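Local structure of probable oxidoreductase (Mycobacterium abscessus, 4EYE) at residues 51-56 / 105-110; 66-71 / 80-85; 133-138 / 337-342; 142-147 / 307-312. The protein is probably an oxidoreductase of the zinc-binding dehydrogenase superfamily, akin to zeta-crystallin-like quinone oxidoreductases. One frame throughout, in Å; residues are numbered along the deposited sequence.

Contact 1 of 4, residues 51-56 / 105-110; sequences VVVDVK and VMAFNF
Val53 and Val105 meet through their methyl groups inside the beta-rich GroES-like region, and the interaction across the two segments is wholly apolar. The closest pair is Val53 CG2 with Val105 CG2, 3.7 Å apart. Val53 CG1 lies 4.0 Å from the same Val105 CG2, so a single methyl of Val105 faces both branches of Val53. Its place is set by the first torsion of Val105 (chi1 -69°), which puts CG2 between the backbone N and the carbonyl carbon and turns it to Val53. The two valines approach at a slant. A second, slacker touch carries the patch along strand 104-108, where Val53 CG2 comes within 4.3 Å of Ala107 CB. Val105 and Ala107 stand two residues apart and point to the same side of their strand, while Met106 between them points the other way.

Backbone pairing is made with other strands. Strand 51-55 hydrogen-bonds to strands 85-92 and 117-120, and strand 104-108 pairs with 85-92 and 125-127. Ile125 touches Val53, Val105 and Ala107 together, and Val118 also lies against Val53. With the nearest CA atoms, those of Val53 and Val105, 7.8 Å apart, the two strands face one another across the interior of a curled sheet. Dispersion and exclusion of water, with no directional bond between the segments, therefore account for the attraction.

Contact 2 of 4, residues 66-71 / 80-85; sequences LMTKGE and FVPGIE
Met67, Phe80 and Thr68 carry most of this contact, in which an aromatic ring abuts the last turn of helix 62-68. The Phe80 ring comes in by its far end: CZ lies 3.7 Å from the backbone Met67 O and 4.1 Å from Met67 CB. That oxygen sits at the ring edge, near the ring plane, where the aromatic hydrogens carry partial positive charge, so the approach is probably mildly favourable electrostatically. Phe80 reaches the helix with CG placed between its backbone N and carbonyl carbon (chi1 72°). Met67 O has a conventional partner as well, for Gly70 N donates to it at 3.1 Å. This bond belongs to the Schellman motif that ends the helix, where Gly70 adopts positive phi. In the same turn Leu66 O receives Lys69 N and Glu71 N from opposite faces of its carbonyl plane.

Thr68 adds a smaller apolar touch, its methyl CG2 lying 4.2 Å from Pro82 CG. Its hydroxyl OG1 is hydrogen-bonded to Tyr65 O, back along the helix, while the methyl meets the proline.

The segment 80-85 is the loop that leads from beside the end of helix 62-68 into strand 85-92. Strand 21-27 meets Phe80 through Ala27, whereas Leu36 of strand 36-42 touches both Thr68 and Pro82, tying the helix end and loop to the two-stranded antiparallel sheet.

Contact 3 of 4, residues 133-138 / 337-342; sequences DDAEAV and KMVLVP
Val138 and Val339 pack helix 134-140 against strand 337-341, a helix-on-sheet contact that sets the helix against the mixed, curled sheet to which the C-terminal strand belongs. The tight part lies here: Val138 CG1 and Val339 CG1 are 3.4 Å apart, closer than methyl groups usually pack. The side chains lie alongside each other, pointing opposite ways. Val339 also uses its other branch, with CG2 3.9 Å from Ala135 CB one helical turn earlier. The strand residue thus presents one methyl to each of two helix positions, and its CA is 6.5 Å from that of Ala135. Glu85 and Ala87 of strand 85-92 also touch Val138, so the buried side continues into the sheet.

The looser, more polar side is the start of the helix, where Asp133 and Glu136, both partly exposed, make no contact with the strand. Asp133 OD2 forms a salt bridge with Arg316 of strand 313-318, and Asp134 OD1 does so with Arg104. Asp133 is the N-cap and forms a capping box with Glu136. Asp133 N donates to Glu136 OE1 on its anti side, and in return Glu136 N reaches Asp133 OD1 at 2.8 Å, almost straight (176°).

Contact 4 of 4, residues 142-147 / 307-312; sequences ANYHTM and EGMRPP
Tyr144 reaches from the first turn of helix 143-154 into the loop 307-312 and makes the direct contacts between these segments. Before it, Ala142 O is gripped from opposite faces of its carbonyl plane by Thr146 N and Thr146 OG1, the hydroxyl folding back onto the preceding turn to donate at 2.6 Å.

At Tyr144 itself, CG lies anti to the carbonyl carbon (chi1 -71°) and the ring extends to Pro311. Pro311 CG sits over one face, shifted toward the rim, in a CH-pi contact 4.2 Å from the ring centroid. Met309 takes the edge: its SD is 5.2 Å from the centroid, 78° off the ring normal, a Met-aromatic contact, while its methyl CE approaches Tyr144 CD2 to 3.7 Å. The bend at chi3 (71°) turns that methyl to the ring. Pro312 CD packs 3.5 Å from Tyr144 OH. The phenol oxygen is hydrogen-bonded to Gln178 OE1, and a water in the ring plane donates both to Tyr144 OH and to Pro312 O, bridging the segments. Farther along, His145 turns to helix 293-306, where ND1 is hydrogen-bonded to Thr297 OG1.

Around the ring, helix 171-182 supplies Ala175 and Gln178 and helix 293-306 supplies Leu301. Pro311 also touches Ala139 and Leu140 of helix 134-140, so the loop leading into strand 313-318 lies among four helices, 143-154 included.

How the contacts relate
Glu85 connects three of the contacts: its OE1 makes a salt bridge with Lys337 NZ of contact 3 at 2.7 Å, and its OE2 probably accepts a hydrogen bond from Ala142 N of contact 4 at 2.8 Å. Contact 2 falls between the two segments of contact 1 in the sequence and meets it where Asn109 N probably donates to Ile84 O, at 3.0 Å. Contacts 1 and 3 both involve strands of the mixed sheet, their centres about 12 Å apart. Contact 4 likewise falls between the segments of contact 3; Lys337 N and Pro312 O, 3.3 Å apart, probably form a backbone hydrogen bond between them. The centres of contacts 2 and 4 lie about 22 Å apart.

Contact 1 of 4, residues 51-56 / 105-110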
loop_
_atom_site.group_PDB
_atom_site.type_symbol
_atom_site.label_atom_id
_atom_site.label_comp_id
_atom_site.label_asym_id
_atom_site.label_seq_id
_atom_site.Cartn_x
_atom_site.Cartn_y
_atom_site.Cartn_z
ATOM N N VAL A 51 -17.788 2.059 13.777
ATOM C CA VAL A 51 -17.180 3.365 13.903
ATOM C C VAL A 51 -17.430 4.003 12.568
ATOM O O VAL A 51 -17.089 3.437 11.529
ATOM C CB VAL A 51 -15.671 3.301 14.149
ATOM C CG1 VAL A 51 -15.104 4.720 14.236
ATOM C CG2 VAL A 51 -15.372 2.473 15.396
ATOM N N VAL A 52 -18.050 5.175 12.581
ATOM C CA VAL A 52 -18.274 5.930 11.361
ATOM C C VAL A 52 -17.203 7.006 11.321
ATOM O O VAL A 52 -17.015 7.723 12.300
ATOM C CB VAL A 52 -19.689 6.549 11.342
ATOM C CG1 VAL A 52 -19.860 7.446 10.125
ATOM C CG2 VAL A 52 -20.761 5.439 11.419
ATOM N N VAL A 53 -16.520 7.088 10.184
ATOM C CA VAL A 53 -15.412 8.045 9.930
ATOM C C VAL A 53 -15.850 8.988 8.816
ATOM O O VAL A 53 -16.312 8.527 7.757
ATOM C CB VAL A 53 -14.121 7.323 9.479
ATOM C CG1 VAL A 53 -12.971 8.309 9.252
ATOM C CG2 VAL A 53 -13.640 6.305 10.520
ATOM N N ASP A 54 -15.694 10.300 9.053
ATOM C CA ASP A 54 -15.747 11.294 8.008
ATOM C C ASP A 54 -14.432 11.266 7.217
ATOM O O ASP A 54 -13.360 11.617 7.725
ATOM C CB ASP A 54 -15.979 12.735 8.561
ATOM C CG ASP A 54 -17.396 12.936 9.073
ATOM O OD1 ASP A 54 -18.228 12.008 9.023
ATOM O OD2 ASP A 54 -17.716 14.022 9.567
ATOM N N VAL A 55 -14.536 10.872 5.955
ATOM C CA VAL A 55 -13.349 10.587 5.139
ATOM C C VAL A 55 -12.757 11.908 4.686
ATOM O O VAL A 55 -13.468 12.713 4.065
ATOM C CB VAL A 55 -13.702 9.679 3.924
ATOM C CG1 VAL A 55 -12.499 9.440 3.012
ATOM C CG2 VAL A 55 -14.270 8.338 4.411
ATOM N N LYS A 56 -11.471 12.120 4.987
ATOM C CA LYS A 56 -10.708 13.241 4.431
ATOM C C LYS A 56 -9.775 12.850 3.307
ATOM O O LYS A 56 -9.386 13.674 2.518
ATOM C CB LYS A 56 -9.907 13.958 5.554
ATOM C CG LYS A 56 -10.808 14.370 6.745
ATOM C CD LYS A 56 -11.746 15.519 6.352
ATOM C CE LYS A 56 -12.800 15.786 7.434
ATOM N NZ LYS A 56 -13.805 16.746 6.925
ATOM N N VAL A 105 -8.220 9.235 12.669
ATOM C CA VAL A 105 -8.031 7.787 12.538
ATOM C C VAL A 105 -7.776 7.391 11.069
ATOM O O VAL A 105 -8.133 8.116 10.116
ATOM C CB VAL A 105 -9.253 7.010 13.059
ATOM C CG1 VAL A 105 -9.413 7.128 14.600
ATOM C CG2 VAL A 105 -10.529 7.425 12.275
ATOM N N MET A 106 -7.123 6.233 10.940
ATOM C CA MET A 106 -7.002 5.471 9.723
ATOM C C MET A 106 -7.975 4.289 9.823
ATOM O O MET A 106 -8.204 3.770 10.920
ATOM C CB MET A 106 -5.584 4.960 9.582
ATOM C CG MET A 106 -4.586 6.084 9.356
ATOM S SD MET A 106 -2.943 5.769 10.021
ATOM C CE MET A 106 -2.461 4.302 9.143
ATOM N N ALA A 107 -8.551 3.883 8.690
ATOM C CA ALA A 107 -9.574 2.860 8.666
ATOM C C ALA A 107 -9.340 1.947 7.444
ATOM O O ALA A 107 -8.883 2.394 6.361
ATOM C CB ALA A 107 -10.958 3.491 8.579
ATOM N N PHE A 108 -9.646 0.674 7.601
ATOM C CA PHE A 108 -9.685 -0.196 6.444
ATOM C C PHE A 108 -10.921 -1.039 6.425
ATOM O O PHE A 108 -11.379 -1.454 7.473
ATOM C CB PHE A 108 -8.424 -1.004 6.343
ATOM C CG PHE A 108 -8.112 -1.842 7.545
ATOM C CD1 PHE A 108 -8.447 -3.190 7.539
ATOM C CD2 PHE A 108 -7.400 -1.335 8.634
ATOM C CE1 PHE A 108 -8.155 -4.007 8.629
ATOM C CE2 PHE A 108 -7.083 -2.181 9.738
ATOM C CZ PHE A 108 -7.455 -3.507 9.723
ATOM N N ASN A 109 -11.432 -1.285 5.212
ATOM C CA ASN A 109 -12.522 -2.246 4.993
ATOM C C ASN A 109 -12.436 -2.821 3.556
ATOM O O ASN A 109 -11.583 -2.387 2.775
ATOM C CB ASN A 109 -13.861 -1.562 5.225
ATOM C CG ASN A 109 -14.950 -2.518 5.700
ATOM O OD1 ASN A 109 -14.749 -3.703 5.875
ATOM N ND2 ASN A 109 -16.126 -1.984 5.899
ATOM N N PHE A 110 -13.268 -3.804 3.205
ATOM C CA PHE A 110 -13.192 -4.375 1.854
ATOM C C PHE A 110 -13.782 -3.440 0.809
ATOM O O PHE A 110 -13.307 -3.438 -0.342
ATOM C CB PHE A 110 -13.691 -5.840 1.740
ATOM C CG PHE A 110 -14.944 -6.134 2.487
ATOM C CD1 PHE A 110 -16.190 -6.027 1.846
ATOM C CD2 PHE A 110 -14.905 -6.540 3.819
ATOM C CE1 PHE A 110 -17.379 -6.287 2.529
ATOM C CE2 PHE A 110 -16.094 -6.806 4.517
ATOM C CZ PHE A 110 -17.330 -6.683 3.868
#

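Contact 2 of 4, residues 66-71 / 80-85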
loop_
_atom_site.group_PDB
_atom_site.type_symbol
_atom_site.label_atom_id
_atom_site.label_comp_id
_atom_site.label_asym_id
_atom_site.label_seq_id
_atom_site.Cartn_x
_atom_site.Cartn_y
_atom_site.Cartn_z
ATOM N N LEU A 66 -8.515 -3.489 -9.423
ATOM C CA LEU A 66 -8.856 -4.866 -9.796
ATOM C C LEU A 66 -10.336 -5.136 -9.543
ATOM O O LEU A 66 -10.984 -5.801 -10.359
ATOM C CB LEU A 66 -7.964 -5.893 -9.029
ATOM C CG LEU A 66 -6.436 -5.879 -9.332
ATOM C CD1 LEU A 66 -5.620 -7.022 -8.672
ATOM C CD2 LEU A 66 -6.196 -5.950 -10.854
ATOM N N MET A 67 -10.862 -4.621 -8.423
ATOM C CA MET A 67 -12.253 -4.834 -8.072
ATOM C C MET A 67 -13.173 -4.189 -9.097
ATOM O O MET A 67 -14.180 -4.753 -9.454
ATOM C CB MET A 67 -12.564 -4.321 -6.668
ATOM C CG MET A 67 -12.015 -5.244 -5.622
ATOM S SD MET A 67 -12.384 -4.725 -3.928
ATOM C CE MET A 67 -14.000 -5.394 -3.746
ATOM N N THR A 68 -12.790 -3.015 -9.599
ATOM C CA THR A 68 -13.590 -2.370 -10.632
ATOM C C THR A 68 -13.679 -3.178 -11.944
ATOM O O THR A 68 -14.610 -2.975 -12.726
ATOM C CB THR A 68 -13.135 -0.965 -10.936
ATOM O OG1 THR A 68 -11.935 -0.974 -11.715
ATOM C CG2 THR A 68 -12.958 -0.185 -9.622
ATOM N N LYS A 69 -12.727 -4.093 -12.151
ATOM C CA LYS A 69 -12.750 -4.984 -13.325
ATOM C C LYS A 69 -13.248 -6.390 -13.048
ATOM O O LYS A 69 -13.191 -7.212 -13.919
ATOM C CB LYS A 69 -11.344 -5.106 -13.936
ATOM C CG LYS A 69 -10.789 -3.791 -14.431
ATOM C CD LYS A 69 -9.543 -3.945 -15.256
ATOM C CE LYS A 69 -8.450 -4.682 -14.492
ATOM N NZ LYS A 69 -7.157 -4.751 -15.260
ATOM N N GLY A 70 -13.668 -6.667 -11.820
ATOM C CA GLY A 70 -14.002 -8.010 -11.385
ATOM C C GLY A 70 -12.828 -8.987 -11.416
ATOM O O GLY A 70 -13.033 -10.185 -11.646
ATOM N N GLU A 71 -11.605 -8.478 -11.197
ATOM C CA GLU A 71 -10.378 -9.285 -11.301
ATOM C C GLU A 71 -9.644 -9.440 -9.991
ATOM O O GLU A 71 -8.533 -9.965 -9.962
ATOM C CB GLU A 71 -9.432 -8.701 -12.348
ATOM C CG GLU A 71 -9.948 -8.865 -13.770
ATOM C CD GLU A 71 -9.120 -8.129 -14.802
ATOM O OE1 GLU A 71 -8.012 -7.679 -14.479
ATOM O OE2 GLU A 71 -9.587 -7.993 -15.945
ATOM N N PHE A 80 -21.356 -1.164 -6.206
ATOM C CA PHE A 80 -20.630 -1.102 -4.926
ATOM C C PHE A 80 -19.654 0.085 -4.909
ATOM O O PHE A 80 -19.139 0.525 -5.973
ATOM C CB PHE A 80 -19.857 -2.416 -4.624
ATOM C CG PHE A 80 -18.633 -2.620 -5.495
ATOM C CD1 PHE A 80 -17.394 -2.122 -5.126
ATOM C CD2 PHE A 80 -18.715 -3.329 -6.676
ATOM C CE1 PHE A 80 -16.271 -2.327 -5.912
ATOM C CE2 PHE A 80 -17.586 -3.523 -7.486
ATOM C CZ PHE A 80 -16.372 -2.977 -7.114
ATOM N N VAL A 81 -19.411 0.610 -3.715
ATOM C CA VAL A 81 -18.425 1.711 -3.535
ATOM C C VAL A 81 -17.069 1.086 -3.315
ATOM O O VAL A 81 -16.869 0.413 -2.298
ATOM C CB VAL A 81 -18.806 2.647 -2.341
ATOM C CG1 VAL A 81 -17.719 3.722 -2.071
ATOM C CG2 VAL A 81 -20.124 3.331 -2.663
ATOM N N PRO A 82 -16.125 1.261 -4.255
ATOM C CA PRO A 82 -14.777 0.762 -4.006
ATOM C C PRO A 82 -14.033 1.549 -2.944
ATOM O O PRO A 82 -14.475 2.617 -2.531
ATOM C CB PRO A 82 -14.067 0.947 -5.359
ATOM C CG PRO A 82 -15.138 1.362 -6.321
ATOM C CD PRO A 82 -16.201 2.000 -5.522
ATOM N N GLY A 83 -12.927 0.972 -2.493
ATOM C CA GLY A 83 -11.963 1.710 -1.654
ATOM C C GLY A 83 -11.757 1.035 -0.331
ATOM O O GLY A 83 -12.719 0.903 0.489
ATOM N N ILE A 84 -10.534 0.582 -0.122
ATOM C CA ILE A 84 -10.189 -0.163 1.056
ATOM C C ILE A 84 -9.649 0.717 2.169
ATOM O O ILE A 84 -9.778 0.359 3.321
ATOM C CB ILE A 84 -9.150 -1.240 0.742
ATOM C CG1 ILE A 84 -9.762 -2.344 -0.144
ATOM C CG2 ILE A 84 -8.510 -1.719 2.042
ATOM C CD1 ILE A 84 -8.759 -3.482 -0.472
ATOM N N GLU A 85 -9.028 1.820 1.837
ATOM C CA GLU A 85 -8.207 2.595 2.775
ATOM C C GLU A 85 -8.785 3.982 2.926
ATOM O O GLU A 85 -8.954 4.654 1.912
ATOM C CB GLU A 85 -6.825 2.858 2.155
ATOM C CG GLU A 85 -5.956 1.722 1.864
ATOM C CD GLU A 85 -4.740 2.180 1.087
ATOM O OE1 GLU A 85 -4.939 2.633 -0.098
ATOM O OE2 GLU A 85 -3.631 2.074 1.647
#

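Contact 3 of 4, residues 133-138 / 337-342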
loop_
_atom_site.group_PDB
_atom_site.type_symbol
_atom_site.label_atom_id
_atom_site.label_comp_id
_atom_site.label_asym_id
_atom_site.label_seq_id
_atom_site.Cartn_x
_atom_site.Cartn_y
_atom_site.Cartn_z
ATOM N N ASP A 133 -0.368 14.424 7.786
ATOM C CA ASP A 133 -1.682 14.826 7.358
ATOM C C ASP A 133 -2.511 13.590 6.918
ATOM O O ASP A 133 -1.992 12.485 6.897
ATOM C CB ASP A 133 -1.628 15.938 6.281
ATOM C CG ASP A 133 -1.206 15.453 4.916
ATOM O OD1 ASP A 133 -1.298 14.239 4.594
ATOM O OD2 ASP A 133 -0.815 16.316 4.122
ATOM N N ASP A 134 -3.792 13.790 6.612
ATOM C CA ASP A 134 -4.705 12.667 6.293
ATOM C C ASP A 134 -4.334 11.878 5.039
ATOM O O ASP A 134 -4.490 10.676 5.006
ATOM C CB ASP A 134 -6.180 13.131 6.250
ATOM C CG ASP A 134 -6.651 13.567 7.610
ATOM O OD1 ASP A 134 -6.067 13.165 8.644
ATOM O OD2 ASP A 134 -7.613 14.312 7.690
ATOM N N ALA A 135 -3.840 12.551 4.018
ATOM C CA ALA A 135 -3.319 11.846 2.820
ATOM C C ALA A 135 -2.097 10.959 3.136
ATOM O O ALA A 135 -1.991 9.816 2.698
ATOM C CB ALA A 135 -2.974 12.835 1.730
ATOM N N GLU A 136 -1.146 11.519 3.871
ATOM C CA GLU A 136 0.033 10.761 4.283
ATOM C C GLU A 136 -0.362 9.595 5.168
ATOM O O GLU A 136 0.206 8.503 5.033
ATOM C CB GLU A 136 1.038 11.684 4.993
ATOM C CG GLU A 136 1.680 12.755 4.085
ATOM C CD GLU A 136 2.433 13.829 4.915
ATOM O OE1 GLU A 136 2.053 14.114 6.069
ATOM O OE2 GLU A 136 3.449 14.296 4.400
ATOM N N ALA A 137 -1.350 9.812 6.035
ATOM C CA ALA A 137 -1.856 8.771 6.930
ATOM C C ALA A 137 -2.542 7.660 6.137
ATOM O O ALA A 137 -2.262 6.461 6.318
ATOM C CB ALA A 137 -2.824 9.335 7.955
ATOM N N VAL A 138 -3.410 8.039 5.201
ATOM C CA VAL A 138 -4.080 6.952 4.401
ATOM C C VAL A 138 -3.051 6.156 3.632
ATOM O O VAL A 138 -3.186 4.909 3.449
ATOM C CB VAL A 138 -5.288 7.452 3.534
ATOM C CG1 VAL A 138 -4.791 8.080 2.216
ATOM C CG2 VAL A 138 -6.295 6.296 3.286
ATOM N N LYS A 337 1.752 7.373 -3.770
ATOM C CA LYS A 337 0.356 7.180 -3.477
ATOM C C LYS A 337 -0.513 8.297 -4.093
ATOM O O LYS A 337 -0.183 9.469 -4.027
ATOM C CB LYS A 337 0.160 7.133 -1.951
ATOM C CG LYS A 337 -1.223 6.641 -1.514
ATOM C CD LYS A 337 -1.317 5.115 -1.708
ATOM C CE LYS A 337 -2.684 4.568 -1.394
ATOM N NZ LYS A 337 -2.702 3.079 -1.528
ATOM N N MET A 338 -1.669 7.903 -4.604
ATOM C CA MET A 338 -2.730 8.811 -4.987
ATOM C C MET A 338 -3.870 8.692 -3.964
ATOM O O MET A 338 -4.225 7.579 -3.567
ATOM C CB MET A 338 -3.276 8.405 -6.346
ATOM C CG MET A 338 -4.648 8.957 -6.742
ATOM S SD MET A 338 -5.227 8.318 -8.370
ATOM C CE MET A 338 -4.477 9.428 -9.533
ATOM N N VAL A 339 -4.507 9.824 -3.661
ATOM C CA VAL A 339 -5.686 9.811 -2.834
ATOM C C VAL A 339 -6.797 10.615 -3.482
ATOM O O VAL A 339 -6.555 11.475 -4.347
ATOM C CB VAL A 339 -5.396 10.290 -1.381
ATOM C CG1 VAL A 339 -4.190 9.553 -0.764
ATOM C CG2 VAL A 339 -5.109 11.783 -1.341
ATOM N N LEU A 340 -8.012 10.304 -3.057
ATOM C CA LEU A 340 -9.191 11.027 -3.397
ATOM C C LEU A 340 -9.626 11.843 -2.210
ATOM O O LEU A 340 -9.601 11.369 -1.058
ATOM C CB LEU A 340 -10.328 10.045 -3.783
ATOM C CG LEU A 340 -10.019 9.029 -4.857
ATOM C CD1 LEU A 340 -11.257 8.149 -5.217
ATOM C CD2 LEU A 340 -9.414 9.672 -6.116
ATOM N N VAL A 341 -10.056 13.060 -2.470
ATOM C CA VAL A 341 -10.453 13.999 -1.412
ATOM C C VAL A 341 -11.923 14.386 -1.576
ATOM O O VAL A 341 -12.259 15.016 -2.577
ATOM C CB VAL A 341 -9.648 15.283 -1.508
ATOM C CG1 VAL A 341 -9.938 16.193 -0.280
ATOM C CG2 VAL A 341 -8.164 14.957 -1.649
ATOM N N PRO A 342 -12.790 13.999 -0.617
ATOM C CA PRO A 342 -14.201 14.210 -0.739
ATOM C C PRO A 342 -14.580 15.684 -0.667
ATOM O O PRO A 342 -15.429 16.106 -1.453
ATOM C CB PRO A 342 -14.774 13.451 0.470
ATOM C CG PRO A 342 -13.815 12.366 0.719
ATOM C CD PRO A 342 -12.476 13.054 0.469
ATOM O OXT PRO A 342 -13.965 16.463 0.076
#

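Contact 4 of 4, residues 142-147 / 307-312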
loop_
_atom_site.group_PDB
_atom_site.type_symbol
_atom_site.label_atom_id
_atom_site.label_comp_id
_atom_site.label_asym_id
_atom_site.label_seq_id
_atom_site.Cartn_x
_atom_site.Cartn_y
_atom_site.Cartn_z
ATOM N N ALA A 142 -2.568 0.314 3.512
ATOM C CA ALA A 142 -2.256 -0.963 2.844
ATOM C C ALA A 142 -0.756 -1.091 2.633
ATOM O O ALA A 142 -0.156 -2.102 3.085
ATOM C CB ALA A 142 -2.999 -1.134 1.526
ATOM N N ASN A 143 -0.137 -0.089 2.020
ATOM C CA ASN A 143 1.226 -0.279 1.567
ATOM C C ASN A 143 2.315 -0.395 2.661
ATOM O O ASN A 143 3.223 -1.235 2.553
ATOM C CB ASN A 143 1.649 0.769 0.515
ATOM C CG ASN A 143 0.754 0.754 -0.744
ATOM O OD1 ASN A 143 0.066 -0.220 -0.994
ATOM N ND2 ASN A 143 0.763 1.864 -1.526
ATOM N N TYR A 144 2.215 0.421 3.702
ATOM C CA TYR A 144 3.257 0.481 4.737
ATOM C C TYR A 144 3.125 -0.639 5.740
ATOM O O TYR A 144 4.163 -1.186 6.186
ATOM C CB TYR A 144 3.354 1.903 5.371
ATOM C CG TYR A 144 3.956 2.923 4.387
ATOM C CD1 TYR A 144 3.251 3.349 3.248
ATOM C CD2 TYR A 144 5.244 3.411 4.556
ATOM C CE1 TYR A 144 3.779 4.247 2.358
ATOM C CE2 TYR A 144 5.799 4.297 3.646
ATOM C CZ TYR A 144 5.065 4.743 2.560
ATOM O OH TYR A 144 5.652 5.628 1.648
ATOM N N HIS A 145 1.892 -1.000 6.117
ATOM C CA HIS A 145 1.709 -2.130 7.012
ATOM C C HIS A 145 2.114 -3.406 6.347
ATOM O O HIS A 145 2.707 -4.251 6.983
ATOM C CB HIS A 145 0.244 -2.262 7.504
ATOM C CG HIS A 145 -0.096 -1.319 8.583
ATOM N ND1 HIS A 145 -0.049 -1.660 9.880
ATOM C CD2 HIS A 145 -0.459 0.032 8.542
ATOM C CE1 HIS A 145 -0.349 -0.593 10.611
ATOM N NE2 HIS A 145 -0.598 0.430 9.795
ATOM N N THR A 146 1.816 -3.547 5.050
ATOM C CA THR A 146 2.252 -4.704 4.288
ATOM C C THR A 146 3.783 -4.854 4.294
ATOM O O THR A 146 4.303 -5.936 4.552
ATOM C CB THR A 146 1.759 -4.642 2.832
ATOM O OG1 THR A 146 0.341 -4.614 2.823
ATOM C CG2 THR A 146 2.236 -5.845 2.032
ATOM N N MET A 147 4.472 -3.757 4.020
ATOM C CA MET A 147 5.919 -3.766 3.926
ATOM C C MET A 147 6.608 -3.838 5.292
ATOM O O MET A 147 7.624 -4.509 5.393
ATOM C CB MET A 147 6.460 -2.637 3.028
ATOM C CG MET A 147 6.206 -2.839 1.510
ATOM S SD MET A 147 6.715 -4.490 0.888
ATOM C CE MET A 147 8.399 -4.595 1.498
ATOM N N GLU A 307 10.649 9.430 13.451
ATOM C CA GLU A 307 12.025 9.593 13.058
ATOM C C GLU A 307 12.189 10.340 11.731
ATOM O O GLU A 307 13.310 10.754 11.377
ATOM C CB GLU A 307 12.724 8.219 13.006
ATOM C CG GLU A 307 12.839 7.600 14.382
ATOM C CD GLU A 307 13.362 6.166 14.338
ATOM O OE1 GLU A 307 13.561 5.615 13.230
ATOM O OE2 GLU A 307 13.638 5.609 15.427
ATOM N N GLY A 308 11.076 10.570 11.044
ATOM C CA GLY A 308 11.034 11.494 9.891
ATOM C C GLY A 308 10.386 10.938 8.632
ATOM O O GLY A 308 10.278 11.650 7.644
ATOM N N MET A 309 9.965 9.678 8.635
ATOM C CA MET A 309 9.399 9.121 7.408
ATOM C C MET A 309 8.094 9.834 7.025
ATOM O O MET A 309 7.182 9.963 7.831
ATOM C CB MET A 309 9.155 7.601 7.552
ATOM C CG MET A 309 8.778 6.897 6.263
ATOM S SD MET A 309 8.557 5.120 6.494
ATOM C CE MET A 309 7.021 5.035 7.428
ATOM N N ARG A 310 8.000 10.251 5.781
ATOM C CA ARG A 310 6.795 10.868 5.279
ATOM C C ARG A 310 6.404 10.176 3.964
ATOM O O ARG A 310 7.103 10.323 2.950
ATOM C CB ARG A 310 7.016 12.388 5.026
ATOM C CG ARG A 310 7.321 13.212 6.250
ATOM C CD ARG A 310 6.136 13.281 7.218
ATOM N NE ARG A 310 6.485 14.067 8.383
ATOM C CZ ARG A 310 7.082 13.596 9.474
ATOM N NH1 ARG A 310 7.408 12.298 9.587
ATOM N NH2 ARG A 310 7.391 14.433 10.472
ATOM N N PRO A 311 5.354 9.387 3.978
ATOM C CA PRO A 311 4.874 8.779 2.736
ATOM C C PRO A 311 4.600 9.794 1.645
ATOM O O PRO A 311 3.808 10.733 1.859
ATOM C CB PRO A 311 3.560 8.102 3.165
ATOM C CG PRO A 311 3.732 7.829 4.618
ATOM C CD PRO A 311 4.506 9.016 5.138
ATOM N N PRO A 312 5.254 9.645 0.479
ATOM C CA PRO A 312 4.968 10.563 -0.653
ATOM C C PRO A 312 3.566 10.397 -1.223
ATOM O O PRO A 312 3.141 9.283 -1.502
ATOM C CB PRO A 312 6.027 10.215 -1.706
ATOM C CG PRO A 312 7.004 9.308 -1.038
ATOM C CD PRO A 312 6.355 8.714 0.197
HETATM O O HOH W 1 3.485 6.536 -0.436
#